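Local structure of hypothetical protein TM1380 (Thermotoga maritima, 1Z85) at residues K130-V135 with P148-L153; F101-C106 with D112-H117. The protein probably methylates N3 of a specific uridine in 16S rRNA of the small ribosomal subunit, with S-adenosyl-L-methionine as methyl donor. One frame throughout, in Å; residues are numbered along the deposited sequence.

Interactions 1 and 2 are successive helix-to-strand contacts of the parallel sheet in the RNA methyltransferase domain. Interaction 2 is completed earlier in the chain than interaction 1. Their centres are about 7 Å apart. Strands 113-117 and 149-152 are sheet neighbours and join the two contacts directly: Ile114 N lies 2.9 Å from Lys149 O, and Phe116 N lies 2.8 Å from Ser151 O, both probable hydrogen bonds. The helices also touch, with Val134 CG1 3.6 Å from Glu104 CG. Both contacts pack helices on the same sheet; interaction 2 is buried, interaction 1 only partly. The SPOUT methyltransferase fold to which they belong is expected to bind S-adenosyl-L-methionine.

Interaction 1: K130-V135 with P148-L153; sequences KAKIVV and PKVSFL
Helix 128-142 passes over strand 149-152, with the CA atoms of Lys132 and Val150 7.3 Å apart and those of Val135 and Pro148 7.5 Å apart. No hydrogen bond joins the two segments. On the helix, the contact is made by side chains about one turn apart. Val135 divides its two methyls between two partners. Its CG1 meets the CG-CD side of the Pro148 ring, 4.0 Å from CD and equally near CG. Its CG2 slides past Val150 and lies 4.1 Å from CG1 of that residue. The Val135 torsion sets this split: CG1 is anti to the backbone N (chi1 165°), which turns CG2 to Val150. The other methyl of Val150, CG2, packs against Lys132, whose chain crosses it obliquely. Lys132 CG is 3.9 Å from this methyl. The lysine chain then runs extended, and the bend at its last torsion (chi4 -79°) turns NZ back to 3.8 Å from Val150 CG2. Lys132 is exposed, while Val135 and Pro148 are buried. Val135 also touches Ile103 of helix 96-108. Val150 also touches Phe116 of the adjacent strand 113-117. The contact closes the beta-alpha-beta unit of strand 113-117, helix 128-142 and strand 149-152.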
loop_
_atom_site.group_PDB
_atom_site.type_symbol
_atom_site.label_atom_id
_atom_site.label_comp_id
_atom_site.label_asym_id
_atom_site.label_seq_id
_atom_site.Cartn_x
_atom_site.Cartn_y
_atom_site.Cartn_z
ATOM N N LYS B 130 -12.396 -0.735 20.174
ATOM C CA LYS B 130 -12.584 -0.695 18.731
ATOM C C LYS B 130 -11.311 -1.102 18.049
ATOM O O LYS B 130 -11.354 -1.850 17.087
ATOM C CB LYS B 130 -13.062 0.684 18.243
ATOM C CG LYS B 130 -13.614 0.725 16.756
ATOM C CD LYS B 130 -14.256 2.099 16.371
ATOM C CE LYS B 130 -15.478 2.492 17.257
ATOM N NZ LYS B 130 -15.278 3.601 18.308
ATOM N N ALA B 131 -10.173 -0.629 18.544
ATOM C CA ALA B 131 -8.887 -0.962 17.953
ATOM C C ALA B 131 -8.626 -2.486 18.027
ATOM O O ALA B 131 -8.214 -3.114 17.046
ATOM C CB ALA B 131 -7.810 -0.186 18.635
ATOM N N LYS B 132 -8.959 -3.088 19.152
ATOM C CA LYS B 132 -8.893 -4.545 19.273
ATOM C C LYS B 132 -9.773 -5.303 18.291
ATOM O O LYS B 132 -9.405 -6.370 17.809
ATOM C CB LYS B 132 -9.290 -4.957 20.684
ATOM C CG LYS B 132 -8.331 -4.499 21.801
ATOM C CD LYS B 132 -8.806 -5.006 23.169
ATOM C CE LYS B 132 -8.048 -4.327 24.342
ATOM N NZ LYS B 132 -6.696 -4.931 24.543
ATOM N N ILE B 133 -10.963 -4.806 18.017
ATOM C CA ILE B 133 -11.753 -5.432 16.950
ATOM C C ILE B 133 -11.069 -5.342 15.573
ATOM O O ILE B 133 -11.170 -6.261 14.752
ATOM C CB ILE B 133 -13.178 -4.833 16.904
ATOM C CG1 ILE B 133 -13.937 -5.263 18.169
ATOM C CG2 ILE B 133 -13.968 -5.291 15.649
ATOM C CD1 ILE B 133 -15.188 -4.485 18.380
ATOM N N VAL B 134 -10.396 -4.229 15.293
ATOM C CA VAL B 134 -9.769 -4.040 13.985
ATOM C C VAL B 134 -8.625 -5.040 13.911
ATOM O O VAL B 134 -8.431 -5.692 12.893
ATOM C CB VAL B 134 -9.192 -2.584 13.796
ATOM C CG1 VAL B 134 -8.434 -2.479 12.480
ATOM C CG2 VAL B 134 -10.276 -1.532 13.801
ATOM N N VAL B 135 -7.846 -5.132 14.987
ATOM C CA VAL B 135 -6.790 -6.156 15.101
ATOM C C VAL B 135 -7.309 -7.595 14.937
ATOM O O VAL B 135 -6.787 -8.397 14.161
ATOM C CB VAL B 135 -6.082 -6.033 16.474
ATOM C CG1 VAL B 135 -5.255 -7.280 16.763
ATOM C CG2 VAL B 135 -5.245 -4.753 16.496
ATOM N N PRO B 148 -0.954 -8.705 17.721
ATOM C CA PRO B 148 -0.249 -7.629 18.396
ATOM C C PRO B 148 -1.030 -7.125 19.610
ATOM O O PRO B 148 -2.264 -7.145 19.616
ATOM C CB PRO B 148 -0.159 -6.514 17.336
ATOM C CG PRO B 148 -1.260 -6.798 16.389
ATOM C CD PRO B 148 -1.364 -8.299 16.372
ATOM N N LYS B 149 -0.288 -6.682 20.621
ATOM C CA LYS B 149 -0.852 -6.032 21.767
ATOM C C LYS B 149 -1.119 -4.583 21.388
ATOM O O LYS B 149 -0.488 -4.085 20.479
ATOM C CB LYS B 149 0.126 -6.058 22.953
ATOM C CG LYS B 149 0.817 -7.374 23.260
ATOM C CD LYS B 149 -0.120 -8.552 23.476
ATOM C CE LYS B 149 0.671 -9.805 23.957
ATOM N NZ LYS B 149 -0.083 -11.105 23.842
ATOM N N VAL B 150 -2.075 -3.934 22.071
ATOM C CA VAL B 150 -2.376 -2.502 21.906
ATOM C C VAL B 150 -2.310 -1.819 23.274
ATOM O O VAL B 150 -2.693 -2.399 24.264
ATOM C CB VAL B 150 -3.754 -2.238 21.227
ATOM C CG1 VAL B 150 -3.779 -2.836 19.774
ATOM C CG2 VAL B 150 -4.887 -2.773 22.066
ATOM N N SER B 151 -1.721 -0.619 23.308
ATOM C CA SER B 151 -1.552 0.161 24.510
ATOM C C SER B 151 -1.707 1.646 24.158
ATOM O O SER B 151 -1.653 2.040 22.958
ATOM C CB SER B 151 -0.147 -0.051 25.061
ATOM O OG SER B 151 0.099 -1.429 25.310
ATOM N N PHE B 152 -1.950 2.450 25.185
ATOM C CA PHE B 152 -1.834 3.891 25.071
ATOM C C PHE B 152 -0.390 4.259 25.392
ATOM O O PHE B 152 0.308 3.520 26.079
ATOM C CB PHE B 152 -2.757 4.624 26.029
ATOM C CG PHE B 152 -4.228 4.392 25.789
ATOM C CD1 PHE B 152 -4.849 4.942 24.686
ATOM C CD2 PHE B 152 -5.005 3.668 26.724
ATOM C CE1 PHE B 152 -6.191 4.763 24.476
ATOM C CE2 PHE B 152 -6.374 3.484 26.512
ATOM C CZ PHE B 152 -6.959 4.029 25.364
ATOM N N LEU B 153 0.076 5.386 24.880
ATOM C CA LEU B 153 1.434 5.863 25.170
ATOM C C LEU B 153 1.322 7.322 25.577
ATOM O O LEU B 153 0.801 8.143 24.796
ATOM C CB LEU B 153 2.300 5.746 23.891
ATOM C CG LEU B 153 3.746 6.269 24.068
ATOM C CD1 LEU B 153 4.502 5.378 25.024
ATOM C CD2 LEU B 153 4.486 6.431 22.776
#

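Interaction 2: F101-C106 with D112-H117; sequences FLIEKC and DEIFFH
Ile114 is the first residue of strand 113-117 to meet helix 96-108, and it does so with the end of its side chain. Its CG1 stands anti to the carbonyl carbon (chi1 -51°) and the chain continues extended, which carries CD1 to the helix. There CD1 lies 3.7 Å from Cys106 CB. The same methyl is 4.2 Å from Ile103 CG2, where the two isoleucines cross at about a right angle. Two residues on, Phe116 reaches the other branch of Ile103. The edge of its ring receives Ile103 CG1 in the ring plane, 3.8 Å from CZ. Ile103 CD1 approaches the ring obliquely, also 3.8 Å from CZ. One face of the ring, near the rim, is covered by Ile114 CG2, 3.7 Å above the plane. Ile103 therefore bridges both strand residues, CG2 to Ile114 and the CG1-CD1 arm to Phe116. With an alanine at Ile103, a gap would probably open beside the Phe116 ring edge, and Ile114 CD1 would lose its contact with CG2. All four touching residues are buried, and Ile114 and Phe116 also touch Val91 of strand 87-92. The axes of helix segment 101-106 and strand 113-117 come within 9.8 Å and run nearly antiparallel, at 163°. This is the return half of a beta-alpha-beta crossover from strand 87-92, within the alpha/beta knot fold of SPOUT methyltransferases.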
loop_
_atom_site.group_PDB
_atom_site.type_symbol
_atom_site.label_atom_id
_atom_site.label_comp_id
_atom_site.label_asym_id
_atom_site.label_seq_id
_atom_site.Cartn_x
_atom_site.Cartn_y
_atom_site.Cartn_z
ATOM N N PHE B 101 -6.547 1.950 9.087
ATOM C CA PHE B 101 -5.534 1.557 8.084
ATOM C C PHE B 101 -4.189 1.211 8.698
ATOM O O PHE B 101 -3.624 0.155 8.416
ATOM C CB PHE B 101 -5.354 2.660 7.008
ATOM C CG PHE B 101 -4.238 2.380 6.052
ATOM C CD1 PHE B 101 -4.422 1.507 4.991
ATOM C CD2 PHE B 101 -2.990 2.932 6.246
ATOM C CE1 PHE B 101 -3.347 1.199 4.127
ATOM C CE2 PHE B 101 -1.937 2.630 5.430
ATOM C CZ PHE B 101 -2.090 1.761 4.368
ATOM N N LEU B 102 -3.695 2.070 9.588
ATOM C CA LEU B 102 -2.399 1.842 10.179
ATOM C C LEU B 102 -2.386 0.615 11.073
ATOM O O LEU B 102 -1.453 -0.181 11.021
ATOM C CB LEU B 102 -1.916 3.043 10.968
ATOM C CG LEU B 102 -1.569 4.303 10.167
ATOM C CD1 LEU B 102 -1.317 5.474 11.139
ATOM C CD2 LEU B 102 -0.346 4.039 9.308
ATOM N N ILE B 103 -3.400 0.479 11.924
ATOM C CA ILE B 103 -3.580 -0.730 12.694
ATOM C C ILE B 103 -3.651 -2.010 11.843
ATOM O O ILE B 103 -3.071 -3.027 12.201
ATOM C CB ILE B 103 -4.900 -0.678 13.462
ATOM C CG1 ILE B 103 -4.920 0.491 14.457
ATOM C CG2 ILE B 103 -5.130 -1.970 14.220
ATOM C CD1 ILE B 103 -6.337 0.792 14.968
ATOM N N GLU B 104 -4.382 -1.969 10.742
ATOM C CA GLU B 104 -4.524 -3.157 9.866
ATOM C C GLU B 104 -3.199 -3.574 9.279
ATOM O O GLU B 104 -2.850 -4.768 9.198
ATOM C CB GLU B 104 -5.554 -2.886 8.766
ATOM C CG GLU B 104 -7.024 -3.114 9.235
ATOM C CD GLU B 104 -8.160 -2.694 8.242
ATOM O OE1 GLU B 104 -7.911 -2.267 7.078
ATOM O OE2 GLU B 104 -9.330 -2.767 8.702
ATOM N N LYS B 105 -2.450 -2.576 8.855
ATOM C CA LYS B 105 -1.083 -2.764 8.321
ATOM C C LYS B 105 -0.126 -3.251 9.327
ATOM O O LYS B 105 0.733 -4.065 9.015
ATOM C CB LYS B 105 -0.577 -1.462 7.711
ATOM C CG LYS B 105 -0.972 -1.274 6.225
ATOM C CD LYS B 105 -2.379 -1.772 5.936
ATOM C CE LYS B 105 -2.497 -2.455 4.625
ATOM N NZ LYS B 105 -3.802 -3.221 4.499
ATOM N N CYS B 106 -0.234 -2.773 10.553
ATOM C CA CYS B 106 0.575 -3.338 11.642
ATOM C C CYS B 106 0.359 -4.837 11.880
ATOM O O CYS B 106 1.304 -5.582 12.126
ATOM C CB CYS B 106 0.279 -2.614 12.948
ATOM S SG CYS B 106 1.036 -0.998 13.100
ATOM N N ASP B 112 4.602 -6.421 16.495
ATOM C CA ASP B 112 4.293 -7.099 17.782
ATOM C C ASP B 112 3.518 -6.251 18.793
ATOM O O ASP B 112 2.696 -6.777 19.518
ATOM C CB ASP B 112 5.596 -7.599 18.442
ATOM C CG ASP B 112 6.325 -8.597 17.574
ATOM O OD1 ASP B 112 5.752 -9.647 17.224
ATOM O OD2 ASP B 112 7.458 -8.312 17.185
ATOM N N GLU B 113 3.776 -4.935 18.814
ATOM C CA GLU B 113 3.084 -3.992 19.714
ATOM C C GLU B 113 2.688 -2.684 19.037
ATOM O O GLU B 113 3.510 -2.058 18.390
ATOM C CB GLU B 113 3.952 -3.634 20.924
ATOM C CG GLU B 113 4.467 -4.836 21.658
ATOM C CD GLU B 113 4.208 -4.811 23.186
ATOM O OE1 GLU B 113 3.391 -3.957 23.706
ATOM O OE2 GLU B 113 4.817 -5.712 23.839
ATOM N N ILE B 114 1.422 -2.294 19.204
ATOM C CA ILE B 114 0.913 -0.999 18.749
ATOM C C ILE B 114 0.724 -0.074 19.987
ATOM O O ILE B 114 0.179 -0.484 21.024
ATOM C CB ILE B 114 -0.413 -1.190 18.041
ATOM C CG1 ILE B 114 -0.260 -2.280 16.972
ATOM C CG2 ILE B 114 -0.919 0.138 17.465
ATOM C CD1 ILE B 114 -1.527 -2.591 16.233
ATOM N N PHE B 115 1.201 1.163 19.853
ATOM C CA PHE B 115 1.086 2.198 20.884
ATOM C C PHE B 115 0.343 3.373 20.280
ATOM O O PHE B 115 0.760 3.948 19.264
ATOM C CB PHE B 115 2.447 2.650 21.408
ATOM C CG PHE B 115 3.180 1.593 22.168
ATOM C CD1 PHE B 115 3.003 1.450 23.526
ATOM C CD2 PHE B 115 4.054 0.711 21.513
ATOM C CE1 PHE B 115 3.687 0.467 24.228
ATOM C CE2 PHE B 115 4.703 -0.295 22.187
ATOM C CZ PHE B 115 4.551 -0.421 23.553
ATOM N N PHE B 116 -0.760 3.739 20.915
ATOM C CA PHE B 116 -1.581 4.858 20.453
ATOM C C PHE B 116 -1.228 6.150 21.157
ATOM O O PHE B 116 -1.442 6.290 22.362
ATOM C CB PHE B 116 -3.063 4.505 20.642
ATOM C CG PHE B 116 -3.509 3.418 19.745
ATOM C CD1 PHE B 116 -3.495 3.610 18.386
ATOM C CD2 PHE B 116 -3.919 2.209 20.240
ATOM C CE1 PHE B 116 -3.905 2.615 17.560
ATOM C CE2 PHE B 116 -4.335 1.198 19.392
ATOM C CZ PHE B 116 -4.334 1.394 18.093
ATOM N N HIS B 117 -0.751 7.120 20.385
ATOM C CA HIS B 117 -0.412 8.425 20.912
ATOM C C HIS B 117 -1.203 9.579 20.239
ATOM O O HIS B 117 -1.388 9.639 19.045
ATOM C CB HIS B 117 1.127 8.630 20.795
ATOM C CG HIS B 117 1.637 9.859 21.495
ATOM N ND1 HIS B 117 2.069 10.976 20.805
ATOM C CD2 HIS B 117 1.777 10.152 22.809
ATOM C CE1 HIS B 117 2.428 11.914 21.671
ATOM N NE2 HIS B 117 2.308 11.423 22.894
#